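Local coordinates for cytidylate kinase-like family protein (Eubacterium ventriosum, PDB 3FDI), which is of unknown function but belongs to the cytidylate kinase-like family of P-loop NTPases, so it probably binds a nucleotide and may transfer phosphate, at residues B[9-14]-B[121-126]; B[117-122]-B[173-178]. One frame throughout, in Å; residues are numbered along the deposited sequence.

Interaction 1 of 2, residues B[9-14]-B[121-126]; sequences IAIGRE and AFILGD. With SO4 (sulfate ion), chain F.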
loop_
_atom_site.group_PDB
_atom_site.type_symbol
_atom_site.label_atom_id
_atom_site.label_comp_id
_atom_site.label_asym_id
_atom_site.label_seq_id
_atom_site.Cartn_x
_atom_site.Cartn_y
_atom_site.Cartn_z
ATOM N N ILE B 9 -8.216 -15.660 21.730
ATOM C CA ILE B 9 -8.261 -15.784 20.290
ATOM C C ILE B 9 -8.753 -14.497 19.689
ATOM O O ILE B 9 -9.843 -14.058 20.023
ATOM C CB ILE B 9 -9.177 -16.886 19.866
ATOM C CG1 ILE B 9 -8.732 -18.219 20.522
ATOM C CG2 ILE B 9 -9.228 -16.951 18.318
ATOM C CD1 ILE B 9 -9.759 -19.392 20.324
ATOM N N ALA B 10 -7.927 -13.877 18.842
ATOM C CA ALA B 10 -8.198 -12.565 18.237
ATOM C C ALA B 10 -8.522 -12.842 16.776
ATOM O O ALA B 10 -7.708 -13.425 16.044
ATOM C CB ALA B 10 -7.015 -11.653 18.357
ATOM N N ILE B 11 -9.720 -12.493 16.358
ATOM C CA ILE B 11 -10.198 -12.836 15.037
ATOM C C ILE B 11 -10.417 -11.582 14.288
ATOM O O ILE B 11 -11.124 -10.681 14.781
ATOM C CB ILE B 11 -11.519 -13.592 15.112
ATOM C CG1 ILE B 11 -11.273 -15.043 15.496
ATOM C CG2 ILE B 11 -12.237 -13.587 13.737
ATOM C CD1 ILE B 11 -12.447 -15.666 16.000
ATOM N N GLY B 12 -9.825 -11.521 13.111
ATOM C CA GLY B 12 -10.160 -10.551 12.093
ATOM C C GLY B 12 -10.871 -11.258 10.952
ATOM O O GLY B 12 -10.909 -12.476 10.886
ATOM N N ARG B 13 -11.421 -10.493 10.019
ATOM C CA ARG B 13 -12.289 -11.058 9.026
ATOM C C ARG B 13 -12.727 -10.042 7.943
ATOM O O ARG B 13 -12.858 -8.822 8.208
ATOM C CB ARG B 13 -13.550 -11.649 9.703
ATOM C CG ARG B 13 -14.739 -10.645 9.802
ATOM C CD ARG B 13 -15.162 -10.105 11.175
ATOM N NE ARG B 13 -14.412 -8.959 11.610
ATOM C CZ ARG B 13 -14.856 -7.910 12.313
ATOM N NH1 ARG B 13 -16.113 -7.783 12.695
ATOM N NH2 ARG B 13 -13.980 -6.947 12.649
ATOM N N GLU B 14 -12.950 -10.569 6.740
ATOM C CA GLU B 14 -13.653 -9.858 5.680
ATOM C C GLU B 14 -15.137 -10.016 5.931
ATOM O O GLU B 14 -15.595 -11.080 6.384
ATOM C CB GLU B 14 -13.374 -10.480 4.313
ATOM C CG GLU B 14 -11.952 -10.564 3.969
ATOM C CD GLU B 14 -11.717 -11.154 2.590
ATOM O OE1 GLU B 14 -12.471 -12.072 2.182
ATOM O OE2 GLU B 14 -10.743 -10.727 1.933
ATOM N N ALA B 121 -6.149 -15.042 14.069
ATOM C CA ALA B 121 -6.576 -15.715 12.866
ATOM C C ALA B 121 -7.361 -14.691 12.076
ATOM O O ALA B 121 -8.173 -13.911 12.663
ATOM C CB ALA B 121 -7.429 -16.968 13.231
ATOM N N PHE B 122 -7.092 -14.626 10.770
ATOM C CA PHE B 122 -7.890 -13.788 9.868
ATOM C C PHE B 122 -8.725 -14.688 8.964
ATOM O O PHE B 122 -8.186 -15.555 8.308
ATOM C CB PHE B 122 -6.983 -12.854 9.088
ATOM C CG PHE B 122 -7.735 -11.848 8.235
ATOM C CD1 PHE B 122 -7.804 -12.011 6.855
ATOM C CD2 PHE B 122 -8.285 -10.723 8.817
ATOM C CE1 PHE B 122 -8.510 -11.161 6.085
ATOM C CE2 PHE B 122 -9.002 -9.809 8.041
ATOM C CZ PHE B 122 -9.142 -10.012 6.688
ATOM N N ILE B 123 -10.044 -14.454 8.920
ATOM C CA ILE B 123 -10.978 -15.235 8.114
ATOM C C ILE B 123 -11.382 -14.460 6.867
ATOM O O ILE B 123 -11.711 -13.282 6.926
ATOM C CB ILE B 123 -12.183 -15.576 8.903
ATOM C CG1 ILE B 123 -11.743 -16.127 10.258
ATOM C CG2 ILE B 123 -13.093 -16.597 8.158
ATOM C CD1 ILE B 123 -11.129 -17.592 10.112
ATOM N N LEU B 124 -11.295 -15.125 5.722
ATOM C CA LEU B 124 -11.617 -14.526 4.472
ATOM C C LEU B 124 -12.475 -15.509 3.702
ATOM O O LEU B 124 -12.764 -16.604 4.188
ATOM C CB LEU B 124 -10.354 -14.108 3.729
ATOM C CG LEU B 124 -9.194 -15.030 3.399
ATOM C CD1 LEU B 124 -8.354 -14.389 2.212
ATOM C CD2 LEU B 124 -8.281 -15.417 4.579
ATOM N N GLY B 125 -12.979 -15.101 2.541
ATOM C CA GLY B 125 -13.759 -16.039 1.709
ATOM C C GLY B 125 -13.595 -15.719 0.235
ATOM O O GLY B 125 -13.036 -14.682 -0.094
ATOM N N ASP B 126 -14.078 -16.565 -0.680
ATOM C CA ASP B 126 -14.116 -16.109 -2.091
ATOM C C ASP B 126 -15.366 -15.277 -2.316
ATOM O O ASP B 126 -16.276 -15.323 -1.509
ATOM C CB ASP B 126 -14.067 -17.264 -3.058
ATOM C CG ASP B 126 -15.281 -18.081 -2.978
ATOM O OD1 ASP B 126 -15.375 -18.857 -2.006
ATOM O OD2 ASP B 126 -16.178 -17.887 -3.829
HETATM S S SO4 F . -14.717 -4.117 14.445
HETATM O O1 SO4 F . -14.060 -4.092 15.742
HETATM O O2 SO4 F . -13.666 -4.516 13.503
HETATM O O3 SO4 F . -15.852 -5.025 14.453
HETATM O O4 SO4 F . -15.243 -2.756 14.172
#
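Ala121 takes its place beside Ile11 through two backbone bonds that straddle Ile11: its N donates to Ala10 O (3.0 Å), and its O accepts Gly12 N. Parallel pairing in this register continues through Phe122, whose CA lies 4.5 Å from Gly12 CA. The Phe122 ring swings across the neighbouring strand because chi1 of -174° turns CG away from the backbone N, and its CE2 comes to 3.2 Å from Arg13 N. The ring occupies ground over Gly12 where a side chain would collide with CD2. Trp168 packs edge-to-face with this ring.

Ile123 N then bonds to Gly12 O at 2.9 Å, the donor lying above the carbonyl plane, while Ile123 O accepts Glu14 N. On the sheet face shared by Ile11, Arg13 and Ile123, Ile11 CG2 meets Ile123 CG1 at 4.3 Å. These are two adjacent strands, axes 25° apart, of the parallel sheet of a P-loop NTPase-type fold; strand 8-13 leads toward the loop before helix 19-30, the place of the phosphate-binding loop in this clan. Consistent with an anion site, the bent Arg13 side chain offers its guanidinium edge to a sulfate, NH2 lying 2.6 Å from O2, and Arg106 NE also bonds to this ion.

Leu124 CB lies 3.3 Å from Glu14 OE1, against a carboxylate turned 86° from the Phe122 ring plane. Gly125 N reaches the same oxygen from above the carboxylate plane (3.1 Å), and Lys130 adds a salt bridge to it.

Interaction 2 of 2, residues B[117-122]-B[173-178]; sequences NMISAF and TYDICI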
loop_
_atom_site.group_PDB
_atom_site.type_symbol
_atom_site.label_atom_id
_atom_site.label_comp_id
_atom_site.label_asym_id
_atom_site.label_seq_id
_atom_site.Cartn_x
_atom_site.Cartn_y
_atom_site.Cartn_z
ATOM N N ASN B 117 -0.055 -16.065 25.331
ATOM C CA ASN B 117 -1.279 -16.857 25.242
ATOM C C ASN B 117 -2.301 -16.457 24.157
ATOM O O ASN B 117 -3.386 -17.056 24.053
ATOM C CB ASN B 117 -1.950 -16.781 26.604
ATOM C CG ASN B 117 -1.059 -17.361 27.670
ATOM O OD1 ASN B 117 -0.357 -18.312 27.401
ATOM N ND2 ASN B 117 -1.106 -16.833 28.862
HETATM N N MSE B 118 -1.968 -15.446 23.365
HETATM C CA MSE B 118 -2.883 -14.974 22.354
HETATM C C MSE B 118 -2.488 -15.594 21.004
HETATM O O MSE B 118 -1.336 -15.635 20.642
HETATM C CB MSE B 118 -2.917 -13.436 22.337
HETATM C CG MSE B 118 -3.942 -12.847 21.342
HETATM SE SE MSE B 118 -3.282 -12.780 19.479
HETATM C CE MSE B 118 -1.842 -11.589 19.801
ATOM N N ILE B 119 -3.484 -16.113 20.304
ATOM C CA ILE B 119 -3.391 -16.531 18.900
ATOM C C ILE B 119 -4.257 -15.610 18.094
ATOM O O ILE B 119 -5.300 -15.173 18.576
ATOM C CB ILE B 119 -3.958 -17.925 18.784
ATOM C CG1 ILE B 119 -3.235 -18.842 19.775
ATOM C CG2 ILE B 119 -3.804 -18.411 17.421
ATOM C CD1 ILE B 119 -3.964 -18.996 21.231
ATOM N N SER B 120 -3.894 -15.364 16.848
ATOM C CA SER B 120 -4.769 -14.615 15.968
ATOM C C SER B 120 -4.985 -15.280 14.636
ATOM O O SER B 120 -4.115 -15.914 14.090
ATOM C CB SER B 120 -4.226 -13.214 15.728
ATOM O OG SER B 120 -2.941 -13.297 15.152
ATOM N N ALA B 121 -6.149 -15.042 14.069
ATOM C CA ALA B 121 -6.576 -15.715 12.866
ATOM C C ALA B 121 -7.361 -14.691 12.076
ATOM O O ALA B 121 -8.173 -13.911 12.663
ATOM C CB ALA B 121 -7.429 -16.968 13.231
ATOM N N PHE B 122 -7.092 -14.626 10.770
ATOM C CA PHE B 122 -7.890 -13.788 9.868
ATOM C C PHE B 122 -8.725 -14.688 8.964
ATOM O O PHE B 122 -8.186 -15.555 8.308
ATOM C CB PHE B 122 -6.983 -12.854 9.088
ATOM C CG PHE B 122 -7.735 -11.848 8.235
ATOM C CD1 PHE B 122 -7.804 -12.011 6.855
ATOM C CD2 PHE B 122 -8.285 -10.723 8.817
ATOM C CE1 PHE B 122 -8.510 -11.161 6.085
ATOM C CE2 PHE B 122 -9.002 -9.809 8.041
ATOM C CZ PHE B 122 -9.142 -10.012 6.688
ATOM N N THR B 173 0.281 -10.022 9.717
ATOM C CA THR B 173 -0.403 -9.487 10.827
ATOM C C THR B 173 -0.956 -10.594 11.766
ATOM O O THR B 173 -1.238 -10.303 12.901
ATOM C CB THR B 173 -1.509 -8.550 10.318
ATOM O OG1 THR B 173 -0.891 -7.526 9.548
ATOM C CG2 THR B 173 -2.345 -7.895 11.482
ATOM N N TYR B 174 -1.095 -11.835 11.288
ATOM C CA TYR B 174 -1.774 -12.911 12.001
ATOM C C TYR B 174 -0.950 -14.225 12.086
ATOM O O TYR B 174 -0.027 -14.432 11.346
ATOM C CB TYR B 174 -3.116 -13.198 11.300
ATOM C CG TYR B 174 -3.927 -11.933 10.985
ATOM C CD1 TYR B 174 -3.780 -11.317 9.768
ATOM C CD2 TYR B 174 -4.758 -11.330 11.920
ATOM C CE1 TYR B 174 -4.421 -10.151 9.427
ATOM C CE2 TYR B 174 -5.491 -10.132 11.582
ATOM C CZ TYR B 174 -5.300 -9.568 10.316
ATOM O OH TYR B 174 -5.931 -8.430 9.845
ATOM N N ASP B 175 -1.325 -15.098 13.008
ATOM C CA ASP B 175 -0.813 -16.452 13.049
ATOM C C ASP B 175 -1.368 -17.399 12.031
ATOM O O ASP B 175 -0.636 -18.294 11.548
ATOM C CB ASP B 175 -1.113 -17.056 14.420
ATOM C CG ASP B 175 -0.407 -16.301 15.528
ATOM O OD1 ASP B 175 0.758 -15.928 15.307
ATOM O OD2 ASP B 175 -1.006 -16.039 16.575
ATOM N N ILE B 176 -2.654 -17.243 11.743
ATOM C CA ILE B 176 -3.372 -18.037 10.756
ATOM C C ILE B 176 -4.295 -17.186 9.900
ATOM O O ILE B 176 -4.937 -16.313 10.406
ATOM C CB ILE B 176 -4.317 -19.025 11.413
ATOM C CG1 ILE B 176 -3.684 -19.698 12.601
ATOM C CG2 ILE B 176 -4.712 -20.081 10.415
ATOM C CD1 ILE B 176 -4.659 -20.503 13.416
ATOM N N CYS B 177 -4.423 -17.493 8.614
ATOM C CA CYS B 177 -5.463 -16.957 7.751
ATOM C C CYS B 177 -6.065 -18.115 7.044
ATOM O O CYS B 177 -5.311 -18.972 6.553
ATOM C CB CYS B 177 -4.862 -16.066 6.697
ATOM S SG CYS B 177 -3.938 -14.644 7.386
ATOM N N ILE B 178 -7.393 -18.147 6.940
ATOM C CA ILE B 178 -8.093 -19.255 6.292
ATOM C C ILE B 178 -9.202 -18.703 5.402
ATOM O O ILE B 178 -10.030 -17.865 5.865
ATOM C CB ILE B 178 -8.663 -20.229 7.329
ATOM C CG1 ILE B 178 -7.544 -20.697 8.272
ATOM C CG2 ILE B 178 -9.200 -21.458 6.635
ATOM C CD1 ILE B 178 -8.027 -21.556 9.451
#
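Ile119 brings its CG2 to 3.8 Å from Asp175 OD2, the two side chains crossing at about a right angle where strand 118-125 of the parallel P-loop NTPase-type sheet meets strand 176-180. The same carboxylate oxygen accepts Ser120 N at 3.0 Å, approached on its anti side and somewhat out of the carboxylate plane. Lys182 of the second subunit forms a salt bridge with this oxygen, a positive partner likely to favour the charged carboxylate.

Ser120 is held at OG and O as well. Its OG, held between the backbone N and carbonyl carbon (chi1 59°), takes Asp175 N at 3.2 Å, whereas its O receives Ile176 N in the carbonyl plane and only a weak bond from Asp175 N. Regular parallel pairing starts at Ala121, opposite Ile176, where the two CB atoms are 4.1 Å apart.

Phe122 lays CB over the centre of the Tyr174 ring, 3.5 Å from the centroid and nearly along the ring normal, a CH-pi contact. The rings themselves form an offset stack, with planes at 30° and centroids 5.0 Å apart. Thr173 CG2 lies against the opposite Tyr174 face, toward the rim, and Tyr174 OH bonds to Gly169 N. A leucine in place of Tyr174 would probably leave Gly169 N without this acceptor and deprive Phe122 CB of its aromatic face. Cys177 pairs antiparallel with a strand of the second subunit, continuing the sheet across the interface. Phe122 O accepts Ile178 N at 3.0 Å, the donor 166° from the carbonyl carbon as seen from the oxygen.

Overall arrangement
Strand 118-125 is common to both contacts, whose centres lie about 8 Å apart. Interaction 1 joins it to strand 8-13 and interaction 2 to strand 176-180, so the sheet order runs 8-13, 118-125, 176-180, all parallel; Ala121 and Phe122 belong to both pairings. Along the chain, 9-14 comes first, then 117-126, then 173-178. Helices intervene between these strands, strands 34-35 and 101-104 also fall between the first two, and helix 185-197 packs on side chains of both contacts. Probable hydrogen bonds, Ala10 N to Ile119 O and Leu124 N to Ile178 O, extend both pairings at their ends. One sheet therefore connects the sulfate-bearing end of strand 8-13 with the edge that continues into the second subunit.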